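Cellulosomal scaffoldin (Bacteroides cellulosolvens, PDB 2XBT) probably binds cellulose through its family 3b carbohydrate-binding module, the part described here, and so helps attach the bacterium's cellulosome to its substrate. Local coordinates at residues A[12-21]-A[133-143]; A[57-68]-A[110-121]. All coordinates share one frame; numbering follows the deposited sequence.

Contact 1: residues A[12-21]-A[133-143]; sequences LLFSNNGAAA and YPGSMSQFGEN
Asn-16 grips the 135-137 loop with both ends of its amide. Asn-16 OD1 takes the backbone N-H of Met-137 at 2.8 Å, while its ND2 gives a hydrogen to Gly-135 O at 2.9 Å, with that oxygen almost in the amide plane. Its backbone N adds a bond to Met-137 O. These opposed demands define which end of the amide is oxygen and suit asparagine; chi1 of 53°, with CG set between the backbone N and the carbonyl carbon, brings the short side chain back over its own backbone to reach them. Asn-17 and Gly-18 follow at the corners of a type I' turn, both with positive phi.

Phe-14 pairs its backbone with Gly-141 through two hydrogen bonds, the only bridge between the segments. With CG anti to the backbone N (chi1 -178°), its ring lies beneath the amide of Asn-143, whose plane stands nearly perpendicular; ND2 of Asn-143 sits over the ring centre, 3.5 Å from Phe-14 CD2. That amide is fixed from outside, by Ser-132 O and Leu-145 N. Met-137 makes a Met-aromatic contact at the ring's edge, SD 4.0 Å from Phe-14 CD2, and its bend at chi3 (67°) turns CE in beside Gly-141, where a beta carbon would collide with it. Pro-134 CG approaches Phe-14 CE2 at 3.8 Å.

Strand 10-15 is thereby covered along one border by a loop, while its other border pairs with strand 22-34, Leu-13 with Lys-31 and Ser-15 with Asn-29; Phe-14 also reaches Met-30 of strand 22-34 and Tyr-49 of strand 45-51, in the other large sheet.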
loop_
_atom_site.group_PDB
_atom_site.type_symbol
_atom_site.label_atom_id
_atom_site.label_comp_id
_atom_site.label_asym_id
_atom_site.label_seq_id
_atom_site.Cartn_x
_atom_site.Cartn_y
_atom_site.Cartn_z
ATOM N N LEU A 12 6.058 -5.588 -4.992
ATOM C CA LEU A 12 5.947 -4.583 -3.944
ATOM C C LEU A 12 6.925 -4.866 -2.823
ATOM O O LEU A 12 6.978 -5.984 -2.315
ATOM C CB LEU A 12 4.528 -4.555 -3.370
ATOM C CG LEU A 12 4.194 -3.446 -2.374
ATOM C CD1 LEU A 12 4.277 -2.098 -3.056
ATOM C CD2 LEU A 12 2.807 -3.643 -1.765
ATOM N N LEU A 13 7.695 -3.848 -2.453
ATOM C CA LEU A 13 8.510 -3.885 -1.252
ATOM C C LEU A 13 7.820 -3.007 -0.216
ATOM O O LEU A 13 7.175 -2.019 -0.561
ATOM C CB LEU A 13 9.931 -3.386 -1.534
ATOM C CG LEU A 13 10.738 -4.195 -2.563
ATOM C CD1 LEU A 13 12.053 -3.498 -2.896
ATOM C CD2 LEU A 13 11.002 -5.608 -2.055
ATOM N N PHE A 14 7.935 -3.374 1.054
ATOM C CA PHE A 14 7.185 -2.682 2.082
ATOM C C PHE A 14 8.068 -2.454 3.306
ATOM O O PHE A 14 8.886 -3.310 3.658
ATOM C CB PHE A 14 5.965 -3.523 2.498
ATOM C CG PHE A 14 5.090 -2.861 3.530
ATOM C CD1 PHE A 14 4.006 -2.089 3.143
ATOM C CD2 PHE A 14 5.356 -3.016 4.882
ATOM C CE1 PHE A 14 3.208 -1.479 4.078
ATOM C CE2 PHE A 14 4.571 -2.406 5.830
ATOM C CZ PHE A 14 3.495 -1.630 5.436
ATOM N N SER A 15 7.908 -1.302 3.937
ATOM C CA SER A 15 8.437 -1.099 5.284
ATOM C C SER A 15 7.548 -0.150 6.049
ATOM O O SER A 15 6.738 0.556 5.465
ATOM C CB SER A 15 9.862 -0.553 5.253
ATOM O OG SER A 15 9.848 0.855 5.209
ATOM N N ASN A 16 7.697 -0.127 7.368
ATOM C CA ASN A 16 6.863 0.729 8.203
ATOM C C ASN A 16 7.703 1.453 9.258
ATOM O O ASN A 16 7.192 1.863 10.294
ATOM C CB ASN A 16 5.723 -0.068 8.858
ATOM C CG ASN A 16 6.213 -1.285 9.611
ATOM O OD1 ASN A 16 7.407 -1.420 9.895
ATOM N ND2 ASN A 16 5.292 -2.188 9.940
ATOM N N ASN A 17 8.988 1.622 8.969
ATOM C CA ASN A 17 9.877 2.322 9.879
ATOM C C ASN A 17 10.058 1.553 11.181
ATOM O O ASN A 17 10.309 2.146 12.231
ATOM C CB ASN A 17 9.332 3.723 10.171
ATOM C CG ASN A 17 9.353 4.626 8.948
ATOM O OD1 ASN A 17 10.039 4.340 7.963
ATOM N ND2 ASN A 17 8.606 5.731 9.010
ATOM N N GLY A 18 9.917 0.233 11.108
ATOM C CA GLY A 18 10.025 -0.622 12.279
ATOM C C GLY A 18 8.888 -0.465 13.279
ATOM O O GLY A 18 8.979 -0.956 14.408
ATOM N N ALA A 19 7.814 0.209 12.874
ATOM C CA ALA A 19 6.677 0.425 13.769
ATOM C C ALA A 19 6.258 -0.834 14.532
ATOM O O ALA A 19 6.200 -1.935 13.973
ATOM C CB ALA A 19 5.495 0.999 13.018
ATOM N N ALA A 20 5.966 -0.660 15.819
ATOM C CA ALA A 20 5.502 -1.756 16.665
ATOM C C ALA A 20 3.989 -1.915 16.565
ATOM O O ALA A 20 3.300 -1.047 16.039
ATOM C CB ALA A 20 5.900 -1.505 18.115
ATOM N N ALA A 21 3.466 -3.010 17.099
ATOM C CA ALA A 21 2.025 -3.216 17.100
ATOM C C ALA A 21 1.303 -2.015 17.710
ATOM O O ALA A 21 0.269 -1.589 17.221
ATOM C CB ALA A 21 1.676 -4.485 17.847
ATOM N N TYR A 133 -0.789 -5.398 8.740
ATOM C CA TYR A 133 0.386 -5.076 9.566
ATOM C C TYR A 133 1.299 -6.293 9.691
ATOM O O TYR A 133 0.884 -7.339 10.204
ATOM C CB TYR A 133 -0.015 -4.592 10.958
ATOM C CG TYR A 133 1.183 -4.345 11.866
ATOM C CD1 TYR A 133 2.052 -3.281 11.634
ATOM C CD2 TYR A 133 1.447 -5.185 12.946
ATOM C CE1 TYR A 133 3.171 -3.055 12.475
ATOM C CE2 TYR A 133 2.546 -4.973 13.785
ATOM C CZ TYR A 133 3.401 -3.913 13.547
ATOM O OH TYR A 133 4.485 -3.709 14.380
ATOM N N PRO A 134 2.548 -6.162 9.245
ATOM C CA PRO A 134 3.435 -7.328 9.175
ATOM C C PRO A 134 4.384 -7.458 10.361
ATOM O O PRO A 134 5.269 -8.327 10.337
ATOM C CB PRO A 134 4.263 -7.033 7.931
ATOM C CG PRO A 134 4.405 -5.509 7.957
ATOM C CD PRO A 134 3.206 -4.949 8.719
ATOM N N GLY A 135 4.217 -6.624 11.375
ATOM C CA GLY A 135 5.196 -6.566 12.443
ATOM C C GLY A 135 6.179 -5.470 12.090
ATOM O O GLY A 135 5.963 -4.743 11.114
ATOM N N SER A 136 7.244 -5.335 12.879
ATOM C CA SER A 136 8.235 -4.289 12.650
ATOM C C SER A 136 9.050 -4.578 11.403
ATOM O O SER A 136 9.688 -5.625 11.304
ATOM C CB SER A 136 9.174 -4.163 13.849
ATOM O OG SER A 136 8.443 -3.854 15.019
ATOM N N MET A 137 9.027 -3.652 10.452
ATOM C CA MET A 137 9.856 -3.760 9.252
ATOM C C MET A 137 10.539 -2.425 9.011
ATOM O O MET A 137 9.963 -1.514 8.419
ATOM C CB MET A 137 9.029 -4.138 8.018
ATOM C CG MET A 137 8.476 -5.544 8.014
ATOM S SD MET A 137 7.658 -5.949 6.452
ATOM C CE MET A 137 9.037 -5.936 5.335
ATOM N N SER A 138 11.768 -2.308 9.495
ATOM C CA SER A 138 12.535 -1.089 9.322
ATOM C C SER A 138 13.051 -1.013 7.892
ATOM O O SER A 138 13.041 0.050 7.278
ATOM C CB SER A 138 13.700 -1.053 10.316
ATOM O OG SER A 138 14.479 -2.234 10.211
ATOM N N GLN A 139 13.501 -2.143 7.362
ATOM C CA GLN A 139 14.019 -2.170 6.000
ATOM C C GLN A 139 12.983 -2.709 5.014
ATOM O O GLN A 139 12.142 -3.517 5.385
ATOM C CB GLN A 139 15.298 -3.004 5.941
ATOM C CG GLN A 139 16.390 -2.505 6.882
ATOM C CD GLN A 139 17.788 -2.795 6.365
ATOM O OE1 GLN A 139 18.498 -3.650 6.903
ATOM N NE2 GLN A 139 18.194 -2.077 5.318
ATOM N N PHE A 140 13.043 -2.265 3.762
ATOM C CA PHE A 140 12.119 -2.763 2.744
ATOM C C PHE A 140 12.218 -4.269 2.601
ATOM O O PHE A 140 13.288 -4.811 2.311
ATOM C CB PHE A 140 12.361 -2.121 1.372
ATOM C CG PHE A 140 11.881 -0.709 1.271
ATOM C CD1 PHE A 140 10.531 -0.419 1.277
ATOM C CD2 PHE A 140 12.783 0.334 1.155
ATOM C CE1 PHE A 140 10.085 0.880 1.178
ATOM C CE2 PHE A 140 12.342 1.645 1.062
ATOM C CZ PHE A 140 10.996 1.918 1.067
ATOM N N GLY A 141 11.089 -4.941 2.798
ATOM C CA GLY A 141 11.033 -6.380 2.672
ATOM C C GLY A 141 9.721 -6.760 2.034
ATOM O O GLY A 141 8.952 -5.892 1.631
ATOM N N GLU A 142 9.475 -8.059 1.940
ATOM C CA GLU A 142 8.228 -8.573 1.408
ATOM C C GLU A 142 7.125 -8.463 2.467
ATOM O O GLU A 142 7.254 -9.003 3.559
ATOM C CB GLU A 142 8.430 -10.029 1.003
ATOM C CG GLU A 142 7.181 -10.758 0.532
ATOM C CD GLU A 142 7.471 -12.214 0.165
ATOM O OE1 GLU A 142 7.591 -13.051 1.090
ATOM O OE2 GLU A 142 7.597 -12.515 -1.045
ATOM N N ASN A 143 6.054 -7.740 2.149
ATOM C CA ASN A 143 4.826 -7.806 2.931
ATOM C C ASN A 143 3.711 -8.232 1.998
ATOM O O ASN A 143 3.094 -7.392 1.348
ATOM C CB ASN A 143 4.485 -6.473 3.585
ATOM C CG ASN A 143 3.189 -6.537 4.409
ATOM O OD1 ASN A 143 2.559 -7.596 4.532
ATOM N ND2 ASN A 143 2.806 -5.408 4.988
HETATM O O HOH W 1 5.314 -6.103 -0.147
#

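Contact 2: residues A[57-68]-A[110-121]; sequences KALTYYSDYVSI and EVTIQGRVAKAD
A classic beta bulge, with Asp-64 and Tyr-65 both facing Gln-114, interrupts the antiparallel pairing of strands 59-66 and 110-119. Gln-114 O accepts both amides, Asp-64 N at 3.0 Å and Tyr-65 N at 3.2 Å, and the register slips by one residue.

The extra residue turns Asp-64 toward Arg-116, which holds it side-on: NE of Arg-116 bonds to Asp-64 OD2 at 2.7 Å and NH2 to Asp-64 OD1 at 2.8 Å. Both oxygens use their syn lone pairs, and carboxylate and guanidinium are nearly coplanar, 7° apart. Arginine suits this place because its flat head also has a face to offer: Tyr-62 CB lies over it, 3.5 Å from Arg-116 NH2, while NH1 is left for Gln-25. A leucine in place of Arg-116 would probably leave the carboxylate of Asp-64 without its counter-charge and free to turn.

On the other face of the sheet a chi1 of 180° swings the ring of Tyr-61 away from its own backbone N and across Gly-115, Tyr-61 OH lying 3.5 Å from Gly-115 CA; any beta carbon there would strike the hydroxyl. Val-117 CG2 meets the edge of that ring, 3.6 Å from Tyr-61 CD1. Past the bulge, Ser-67 OG replaces a backbone acceptor and takes the N-H of Thr-112 at 2.8 Å.

Tyr-61, Val-66, Ile-113 and Val-117 pack inward against strands 71-82 and 85-93, as expected of a CBM3 beta-sandwich. On the opposite face, the flat Asp-64/Arg-116 pair lies next to the ring of Tyr-62, with Tyr-65 further along the strand; this resembles the planar strip with which family 3 modules bind crystalline cellulose, and is consistent with such a role.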
loop_
_atom_site.group_PDB
_atom_site.type_symbol
_atom_site.label_atom_id
_atom_site.label_comp_id
_atom_site.label_asym_id
_atom_site.label_seq_id
_atom_site.Cartn_x
_atom_site.Cartn_y
_atom_site.Cartn_z
ATOM N N LYS A 57 -13.809 5.436 14.078
ATOM C CA LYS A 57 -13.229 6.756 14.299
ATOM C C LYS A 57 -12.695 7.280 12.974
ATOM O O LYS A 57 -12.240 6.500 12.143
ATOM C CB LYS A 57 -12.098 6.689 15.318
ATOM C CG LYS A 57 -12.549 6.888 16.748
ATOM C CD LYS A 57 -11.391 6.717 17.707
ATOM C CE LYS A 57 -11.838 6.947 19.141
ATOM N NZ LYS A 57 -10.708 6.846 20.105
ATOM N N ALA A 58 -12.743 8.595 12.782
ATOM C CA ALA A 58 -12.289 9.201 11.533
ATOM C C ALA A 58 -10.773 9.101 11.339
ATOM O O ALA A 58 -9.989 9.484 12.213
ATOM C CB ALA A 58 -12.741 10.660 11.444
ATOM N N LEU A 59 -10.371 8.598 10.175
ATOM C CA LEU A 59 -8.961 8.481 9.849
ATOM C C LEU A 59 -8.554 9.461 8.756
ATOM O O LEU A 59 -9.375 9.864 7.933
ATOM C CB LEU A 59 -8.635 7.058 9.415
ATOM C CG LEU A 59 -8.981 5.950 10.407
ATOM C CD1 LEU A 59 -8.734 4.583 9.776
ATOM C CD2 LEU A 59 -8.168 6.118 11.688
ATOM N N THR A 60 -7.280 9.836 8.759
ATOM C CA THR A 60 -6.742 10.713 7.737
ATOM C C THR A 60 -5.504 10.085 7.129
ATOM O O THR A 60 -4.647 9.566 7.843
ATOM C CB THR A 60 -6.359 12.077 8.315
ATOM O OG1 THR A 60 -7.530 12.712 8.837
ATOM C CG2 THR A 60 -5.738 12.963 7.235
ATOM N N TYR A 61 -5.421 10.124 5.804
ATOM C CA TYR A 61 -4.229 9.650 5.115
ATOM C C TYR A 61 -3.320 10.825 4.801
ATOM O O TYR A 61 -3.771 11.835 4.259
ATOM C CB TYR A 61 -4.602 8.926 3.819
ATOM C CG TYR A 61 -3.398 8.420 3.054
ATOM C CD1 TYR A 61 -2.780 7.230 3.406
ATOM C CD2 TYR A 61 -2.878 9.137 1.977
ATOM C CE1 TYR A 61 -1.670 6.759 2.703
ATOM C CE2 TYR A 61 -1.773 8.672 1.263
ATOM C CZ TYR A 61 -1.178 7.484 1.627
ATOM O OH TYR A 61 -0.085 7.018 0.939
ATOM N N TYR A 62 -2.050 10.686 5.161
ATOM C CA TYR A 62 -1.036 11.705 4.925
ATOM C C TYR A 62 -0.054 11.240 3.859
ATOM O O TYR A 62 0.679 10.269 4.057
ATOM C CB TYR A 62 -0.290 12.018 6.223
ATOM C CG TYR A 62 -1.185 12.669 7.255
ATOM C CD1 TYR A 62 -1.489 14.024 7.182
ATOM C CD2 TYR A 62 -1.736 11.924 8.291
ATOM C CE1 TYR A 62 -2.318 14.626 8.119
ATOM C CE2 TYR A 62 -2.563 12.513 9.233
ATOM C CZ TYR A 62 -2.851 13.864 9.143
ATOM O OH TYR A 62 -3.675 14.442 10.078
ATOM N N SER A 63 -0.050 11.928 2.722
ATOM C CA SER A 63 0.894 11.591 1.659
ATOM C C SER A 63 2.197 12.364 1.835
ATOM O O SER A 63 2.295 13.530 1.452
ATOM C CB SER A 63 0.275 11.853 0.284
ATOM O OG SER A 63 1.081 11.311 -0.748
ATOM N N ASP A 64 3.192 11.707 2.419
ATOM C CA ASP A 64 4.467 12.344 2.735
ATOM C C ASP A 64 5.367 12.448 1.509
ATOM O O ASP A 64 5.977 13.489 1.260
ATOM C CB ASP A 64 5.212 11.557 3.812
ATOM C CG ASP A 64 4.497 11.572 5.163
ATOM O OD1 ASP A 64 3.775 12.546 5.473
ATOM O OD2 ASP A 64 4.661 10.590 5.913
ATOM N N TYR A 65 5.482 11.352 0.767
ATOM C CA TYR A 65 6.366 11.322 -0.388
ATOM C C TYR A 65 5.891 10.345 -1.458
ATOM O O TYR A 65 5.561 9.197 -1.164
ATOM C CB TYR A 65 7.792 10.977 0.039
ATOM C CG TYR A 65 8.751 10.882 -1.130
ATOM C CD1 TYR A 65 9.032 11.997 -1.902
ATOM C CD2 TYR A 65 9.372 9.682 -1.456
ATOM C CE1 TYR A 65 9.904 11.932 -2.973
ATOM C CE2 TYR A 65 10.256 9.601 -2.532
ATOM C CZ TYR A 65 10.513 10.738 -3.280
ATOM O OH TYR A 65 11.379 10.699 -4.351
ATOM N N VAL A 66 5.835 10.815 -2.698
ATOM C CA VAL A 66 5.543 9.937 -3.821
ATOM C C VAL A 66 6.509 10.310 -4.927
ATOM O O VAL A 66 6.479 11.441 -5.418
ATOM C CB VAL A 66 4.106 10.107 -4.315
ATOM C CG1 VAL A 66 3.819 9.120 -5.434
ATOM C CG2 VAL A 66 3.120 9.935 -3.160
ATOM N N SER A 67 7.375 9.375 -5.304
ATOM C CA SER A 67 8.489 9.691 -6.198
ATOM C C SER A 67 8.063 9.986 -7.635
ATOM O O SER A 67 8.787 10.654 -8.371
ATOM C CB SER A 67 9.538 8.582 -6.173
ATOM O OG SER A 67 9.058 7.398 -6.777
ATOM N N ILE A 68 6.903 9.481 -8.038
ATOM C CA ILE A 68 6.345 9.778 -9.354
ATOM C C ILE A 68 4.873 10.090 -9.205
ATOM O O ILE A 68 4.129 9.287 -8.646
ATOM C CB ILE A 68 6.455 8.577 -10.319
ATOM C CG1 ILE A 68 7.891 8.068 -10.409
ATOM C CG2 ILE A 68 5.886 8.939 -11.693
ATOM C CD1 ILE A 68 8.019 6.827 -11.287
ATOM N N GLU A 110 10.677 2.048 -10.920
ATOM C CA GLU A 110 10.040 1.886 -9.628
ATOM C C GLU A 110 9.525 3.211 -9.095
ATOM O O GLU A 110 10.000 4.288 -9.470
ATOM C CB GLU A 110 11.000 1.251 -8.634
ATOM C CG GLU A 110 12.215 2.095 -8.369
ATOM C CD GLU A 110 13.063 1.552 -7.240
ATOM O OE1 GLU A 110 13.128 2.220 -6.185
ATOM O OE2 GLU A 110 13.664 0.465 -7.411
ATOM N N VAL A 111 8.546 3.121 -8.212
ATOM C CA VAL A 111 7.983 4.302 -7.596
ATOM C C VAL A 111 7.943 4.084 -6.088
ATOM O O VAL A 111 7.605 2.996 -5.617
ATOM C CB VAL A 111 6.583 4.609 -8.139
ATOM C CG1 VAL A 111 5.638 3.416 -7.912
ATOM C CG2 VAL A 111 6.036 5.875 -7.494
ATOM N N THR A 112 8.341 5.111 -5.351
ATOM C CA THR A 112 8.302 5.075 -3.894
ATOM C C THR A 112 7.078 5.824 -3.378
ATOM O O THR A 112 6.811 6.951 -3.788
ATOM C CB THR A 112 9.572 5.698 -3.312
ATOM O OG1 THR A 112 10.698 4.893 -3.691
ATOM C CG2 THR A 112 9.481 5.752 -1.791
ATOM N N ILE A 113 6.327 5.195 -2.476
ATOM C CA ILE A 113 5.146 5.811 -1.898
ATOM C C ILE A 113 5.288 5.750 -0.376
ATOM O O ILE A 113 5.454 4.664 0.193
ATOM C CB ILE A 113 3.885 5.043 -2.321
ATOM C CG1 ILE A 113 3.800 4.983 -3.853
ATOM C CG2 ILE A 113 2.623 5.655 -1.720
ATOM C CD1 ILE A 113 2.929 3.858 -4.381
ATOM N N GLN A 114 5.244 6.907 0.274
ATOM C CA GLN A 114 5.344 6.973 1.727
ATOM C C GLN A 114 4.120 7.678 2.271
ATOM O O GLN A 114 3.854 8.820 1.933
ATOM C CB GLN A 114 6.617 7.698 2.164
ATOM C CG GLN A 114 7.873 7.075 1.605
ATOM C CD GLN A 114 9.143 7.775 2.057
ATOM O OE1 GLN A 114 9.103 8.736 2.825
ATOM N NE2 GLN A 114 10.283 7.288 1.579
ATOM N N GLY A 115 3.364 6.979 3.110
ATOM C CA GLY A 115 2.126 7.524 3.616
ATOM C C GLY A 115 1.951 7.140 5.072
ATOM O O GLY A 115 2.591 6.208 5.567
ATOM N N ARG A 116 1.075 7.861 5.752
ATOM C CA ARG A 116 0.747 7.535 7.127
ATOM C C ARG A 116 -0.746 7.625 7.292
ATOM O O ARG A 116 -1.407 8.420 6.620
ATOM C CB ARG A 116 1.411 8.511 8.089
ATOM C CG ARG A 116 2.892 8.284 8.279
ATOM C CD ARG A 116 3.495 9.448 9.039
ATOM N NE ARG A 116 3.366 10.697 8.291
ATOM C CZ ARG A 116 2.719 11.771 8.726
ATOM N NH1 ARG A 116 2.135 11.764 9.917
ATOM N NH2 ARG A 116 2.667 12.854 7.974
ATOM N N VAL A 117 -1.281 6.810 8.192
ATOM C CA VAL A 117 -2.681 6.930 8.564
ATOM C C VAL A 117 -2.804 7.156 10.076
ATOM O O VAL A 117 -2.206 6.431 10.884
ATOM C CB VAL A 117 -3.493 5.718 8.125
ATOM C CG1 VAL A 117 -4.912 5.809 8.662
ATOM C CG2 VAL A 117 -3.505 5.643 6.599
ATOM N N ALA A 118 -3.557 8.186 10.440
ATOM C CA ALA A 118 -3.740 8.560 11.840
ATOM C C ALA A 118 -5.185 8.976 12.122
ATOM O O ALA A 118 -5.933 9.313 11.208
ATOM C CB ALA A 118 -2.788 9.679 12.216
ATOM N N LYS A 119 -5.575 8.937 13.392
ATOM C CA LYS A 119 -6.879 9.446 13.796
ATOM C C LYS A 119 -6.712 10.923 14.099
ATOM O O LYS A 119 -5.590 11.417 14.139
ATOM C CB LYS A 119 -7.371 8.712 15.037
ATOM C CG LYS A 119 -7.249 7.213 14.933
ATOM C CD LYS A 119 -7.872 6.524 16.124
ATOM C CE LYS A 119 -7.448 5.070 16.181
ATOM N NZ LYS A 119 -7.848 4.437 17.463
ATOM N N ALA A 120 -7.804 11.643 14.313
ATOM C CA ALA A 120 -7.671 13.062 14.647
ATOM C C ALA A 120 -7.588 13.304 16.157
ATOM O O ALA A 120 -7.032 14.308 16.605
ATOM C CB ALA A 120 -8.807 13.867 14.039
ATOM N N ASP A 121 -8.113 12.367 16.936
ATOM C CA ASP A 121 -8.322 12.595 18.360
ATOM C C ASP A 121 -7.138 12.269 19.278
ATOM O O ASP A 121 -7.333 12.065 20.482
ATOM C CB ASP A 121 -9.572 11.840 18.824
ATOM C CG ASP A 121 -9.429 10.337 18.702
ATOM O OD1 ASP A 121 -8.377 9.878 18.210
ATOM O OD2 ASP A 121 -10.376 9.614 19.094
HETATM O O HOH W 2 -10.694 10.025 14.678
HETATM O O HOH W 3 -5.422 13.203 11.531
HETATM O O HOH W 4 1.718 8.734 -0.263
HETATM O O HOH W 5 11.094 6.624 -8.339
#

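Overall arrangement
From the N terminus the chain runs through 12-21, the first half of contact 1, then doubles back as strand 22-34 before reaching 57-68. Contact 2 closes its loop when 110-121 returns alongside 57-68; the intervening chain includes strands 71-82 and 85-93 of the other sheet. Only later does 133-143 come back to 12-21, so the loop of contact 1 encloses contact 2 completely, without crossing. The two meet no closer than about 5 Å between nearest atoms, their centres about 15 Å apart, yet share a sheet: strand 22-34 pairs with both 10-15 and 110-119. Contact 1 adds a loop to this sheet, and contact 2 joins strand 59-66 to it.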